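Local coordinates for L-hydantoinase (Arthrobacter aurescens, PDB 1GKR), which hydrolyses the ring of 5-substituted hydantoins, aryl derivatives more readily than alkyl ones, with two zinc ions per subunit, at residues A[226-231]-A[255-260]. Sequence-based numbering, arbitrary orientation.
Sequences LLQKEA and EGQDVH
K229, on the last turn of helix 214-231, and Q257, in the loop that leads into strand 259-263, mark the nearest CA approach, 6.4 Å between their CA atoms, and the contact is carried mainly by side chains. Q228 and Q257 run past each other in opposite directions with their amide planes only 15° apart. Q257 NE2 donates to Q228 OE1 at 3.2 Å with an N-H...O angle of 156°, in the carbonyl plane and on a lone pair of the oxygen. The same NE2 also donates to the backbone O of L225, one turn back from K229; with both bonds on NE2 and a water on OE1, the amide's rotation is probably well fixed. Q228 CG packs on V259 CG1 at 3.3 Å, and a bend at chi2 (78°) turns the amide so that OE1 meets Q257 NE2. Water extends the link: one molecule donates to Q228 OE1 and accepts from D258 N at 2.8 Å. An alanine in place of Q228 would probably leave Q257 NE2 without its side-chain acceptor and remove the packing on V259 CG1. K229 crosses Q257 at about a right angle, its CD 3.7 Å from Q257 OE1. A second water donates to Q257 OE1 and E255 OE2 and is weakly bonded to K229 NZ. G256, at positive phi, is the C' residue of the Schellman motif closing helix 243-254; beyond it H260 NE2 donates to D258 OD1, which also salt-bridges R234. This packing, remote from the zinc ions, joins the C-terminal turn of helix 214-231 to the loop between helix 243-254 and strand 259-263 in the amidohydrolase TIM barrel, where strands 234-237 and 259-263 are parallel neighbours.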
ATOM      1  N   LEU A 226      -3.278 -11.543  10.429  1.00 12.74           N
ATOM      2  CA  LEU A 226      -3.943 -10.586  11.309  1.00 14.23           C
ATOM      3  C   LEU A 226      -3.923 -11.010  12.764  1.00 16.44           C
ATOM      4  O   LEU A 226      -3.827 -10.167  13.661  1.00 17.61           O
ATOM      5  CB  LEU A 226      -5.389 -10.387  10.884  1.00 16.43           C
ATOM      6  CG  LEU A 226      -5.662  -9.173   9.998  1.00 22.78           C
ATOM      7  CD1 LEU A 226      -4.607  -9.079   8.888  1.00 27.75           C
ATOM      8  CD2 LEU A 226      -7.068  -9.292   9.407  1.00 22.52           C
ATOM      9  N   LEU A 227      -4.025 -12.312  13.004  1.00 15.09           N
ATOM     10  CA  LEU A 227      -4.014 -12.812  14.370  1.00 15.42           C
ATOM     11  C   LEU A 227      -2.612 -12.832  14.948  1.00 14.80           C
ATOM     12  O   LEU A 227      -2.446 -12.611  16.141  1.00 15.56           O
ATOM     13  CB  LEU A 227      -4.614 -14.222  14.459  1.00 15.57           C
ATOM     14  CG  LEU A 227      -6.019 -14.422  13.875  1.00 14.57           C
ATOM     15  CD1 LEU A 227      -6.609 -15.703  14.421  1.00 12.64           C
ATOM     16  CD2 LEU A 227      -6.897 -13.271  14.247  1.00 12.54           C
ATOM     17  N   GLN A 228      -1.595 -13.091  14.132  1.00 13.03           N
ATOM     18  CA  GLN A 228      -0.253 -13.107  14.695  1.00 15.78           C
ATOM     19  C   GLN A 228       0.110 -11.650  14.990  1.00 17.39           C
ATOM     20  O   GLN A 228       0.731 -11.334  16.011  1.00 15.30           O
ATOM     21  CB  GLN A 228       0.742 -13.763  13.730  1.00 14.64           C
ATOM     22  CG  GLN A 228       1.639 -12.802  13.018  1.00 19.33           C
ATOM     23  CD  GLN A 228       2.772 -12.316  13.879  1.00 18.07           C
ATOM     24  OE1 GLN A 228       3.211 -11.189  13.737  1.00 23.62           O
ATOM     25  NE2 GLN A 228       3.260 -13.167  14.770  1.00 17.72           N
ATOM     26  N   LYS A 229      -0.320 -10.767  14.100  1.00 17.85           N
ATOM     27  CA  LYS A 229      -0.083  -9.343  14.251  1.00 19.50           C
ATOM     28  C   LYS A 229      -0.449  -8.917  15.668  1.00 20.72           C
ATOM     29  O   LYS A 229       0.205  -8.064  16.261  1.00 23.93           O
ATOM     30  CB  LYS A 229      -0.943  -8.592  13.237  1.00 20.21           C
ATOM     31  CG  LYS A 229      -1.020  -7.090  13.403  1.00 24.86           C
ATOM     32  CD  LYS A 229       0.282  -6.406  13.070  1.00 31.73           C
ATOM     33  CE  LYS A 229       0.066  -4.916  12.778  1.00 32.65           C
ATOM     34  NZ  LYS A 229      -0.745  -4.684  11.539  1.00 33.35           N
ATOM     35  N   GLU A 230      -1.491  -9.535  16.209  1.00 19.96           N
ATOM     36  CA  GLU A 230      -1.981  -9.230  17.548  1.00 18.17           C
ATOM     37  C   GLU A 230      -1.326 -10.065  18.652  1.00 17.98           C
ATOM     38  O   GLU A 230      -1.152  -9.590  19.760  1.00 20.15           O
ATOM     39  CB  GLU A 230      -3.484  -9.456  17.582  1.00 19.41           C
ATOM     40  CG  GLU A 230      -4.182  -8.861  18.764  1.00 26.29           C
ATOM     41  CD  GLU A 230      -4.248  -7.347  18.685  1.00 34.45           C
ATOM     42  OE1 GLU A 230      -4.060  -6.793  17.562  1.00 31.46           O
ATOM     43  OE2 GLU A 230      -4.501  -6.723  19.748  1.00 37.37           O
ATOM     44  N   ALA A 231      -0.969 -11.309  18.356  1.00 15.42           N
ATOM     45  CA  ALA A 231      -0.358 -12.183  19.352  1.00 13.65           C
ATOM     46  C   ALA A 231       1.156 -12.051  19.493  1.00 15.67           C
ATOM     47  O   ALA A 231       1.686 -12.236  20.583  1.00 16.02           O
ATOM     48  CB  ALA A 231      -0.710 -13.633  19.042  1.00 15.15           C
ATOM     49  N   GLU A 255       6.931  -5.578   7.166  1.00 25.15           N
ATOM     50  CA  GLU A 255       6.376  -4.510   7.986  1.00 21.42           C
ATOM     51  C   GLU A 255       6.678  -4.713   9.457  1.00 18.67           C
ATOM     52  O   GLU A 255       6.135  -4.005  10.294  1.00 20.82           O
ATOM     53  CB  GLU A 255       4.861  -4.400   7.785  1.00 19.14           C
ATOM     54  CG  GLU A 255       4.477  -3.843   6.431  1.00 27.48           C
ATOM     55  CD  GLU A 255       2.977  -3.803   6.191  1.00 31.34           C
ATOM     56  OE1 GLU A 255       2.560  -3.324   5.114  1.00 34.35           O
ATOM     57  OE2 GLU A 255       2.214  -4.253   7.070  1.00 35.99           O
ATOM     58  N   GLY A 256       7.527  -5.684   9.780  1.00 16.38           N
ATOM     59  CA  GLY A 256       7.859  -5.919  11.177  1.00 15.86           C
ATOM     60  C   GLY A 256       7.285  -7.170  11.833  1.00 17.56           C
ATOM     61  O   GLY A 256       7.675  -7.517  12.952  1.00 18.31           O
ATOM     62  N   GLN A 257       6.364  -7.858  11.161  1.00 18.46           N
ATOM     63  CA  GLN A 257       5.775  -9.074  11.741  1.00 18.03           C
ATOM     64  C   GLN A 257       6.728 -10.271  11.661  1.00 15.38           C
ATOM     65  O   GLN A 257       7.342 -10.517  10.624  1.00 13.01           O
ATOM     66  CB  GLN A 257       4.460  -9.415  11.043  1.00 17.08           C
ATOM     67  CG  GLN A 257       3.382  -8.368  11.216  1.00 15.00           C
ATOM     68  CD  GLN A 257       2.033  -8.865  10.747  1.00 21.73           C
ATOM     69  OE1 GLN A 257       1.325  -8.178  10.007  1.00 23.73           O
ATOM     70  NE2 GLN A 257       1.663 -10.069  11.181  1.00 23.56           N
ATOM     71  N   ASP A 258       6.853 -10.998  12.769  1.00 13.32           N
ATOM     72  CA  ASP A 258       7.727 -12.172  12.844  1.00 10.86           C
ATOM     73  C   ASP A 258       7.031 -13.357  12.159  1.00 11.30           C
ATOM     74  O   ASP A 258       6.743 -14.369  12.780  1.00 13.51           O
ATOM     75  CB  ASP A 258       8.020 -12.499  14.315  1.00 10.00           C
ATOM     76  CG  ASP A 258       9.139 -13.517  14.482  1.00 12.61           C
ATOM     77  OD1 ASP A 258       9.721 -13.905  13.450  1.00 13.47           O
ATOM     78  OD2 ASP A 258       9.442 -13.926  15.636  1.00 10.05           O
ATOM     79  N   VAL A 259       6.765 -13.220  10.872  1.00  8.82           N
ATOM     80  CA  VAL A 259       6.090 -14.256  10.119  1.00  7.42           C
ATOM     81  C   VAL A 259       6.976 -14.691   8.968  1.00  7.36           C
ATOM     82  O   VAL A 259       7.738 -13.893   8.453  1.00  7.26           O
ATOM     83  CB  VAL A 259       4.768 -13.721   9.582  1.00  8.30           C
ATOM     84  CG1 VAL A 259       3.960 -13.185  10.732  1.00  5.93           C
ATOM     85  CG2 VAL A 259       5.017 -12.619   8.562  1.00  7.08           C
ATOM     86  N   HIS A 260       6.874 -15.953   8.564  1.00  6.10           N
ATOM     87  CA  HIS A 260       7.717 -16.470   7.492  1.00  7.30           C
ATOM     88  C   HIS A 260       6.993 -17.366   6.520  1.00  9.71           C
ATOM     89  O   HIS A 260       5.969 -17.966   6.837  1.00 11.79           O
ATOM     90  CB  HIS A 260       8.869 -17.216   8.112  1.00  6.30           C
ATOM     91  CG  HIS A 260       9.470 -16.478   9.250  1.00 10.19           C
ATOM     92  ND1 HIS A 260      10.604 -15.711   9.119  1.00 12.05           N
ATOM     93  CD2 HIS A 260       9.021 -16.279  10.511  1.00 12.06           C
ATOM     94  CE1 HIS A 260      10.828 -15.068  10.250  1.00 12.48           C
ATOM     95  NE2 HIS A 260       9.880 -15.395  11.111  1.00 14.72           N
TER
HETATM   96  O   HOH W   1       5.800 -10.006  15.188  1.00 16.26           O
HETATM   97  O   HOH W   2       1.675  -5.454   9.495  1.00 29.39           O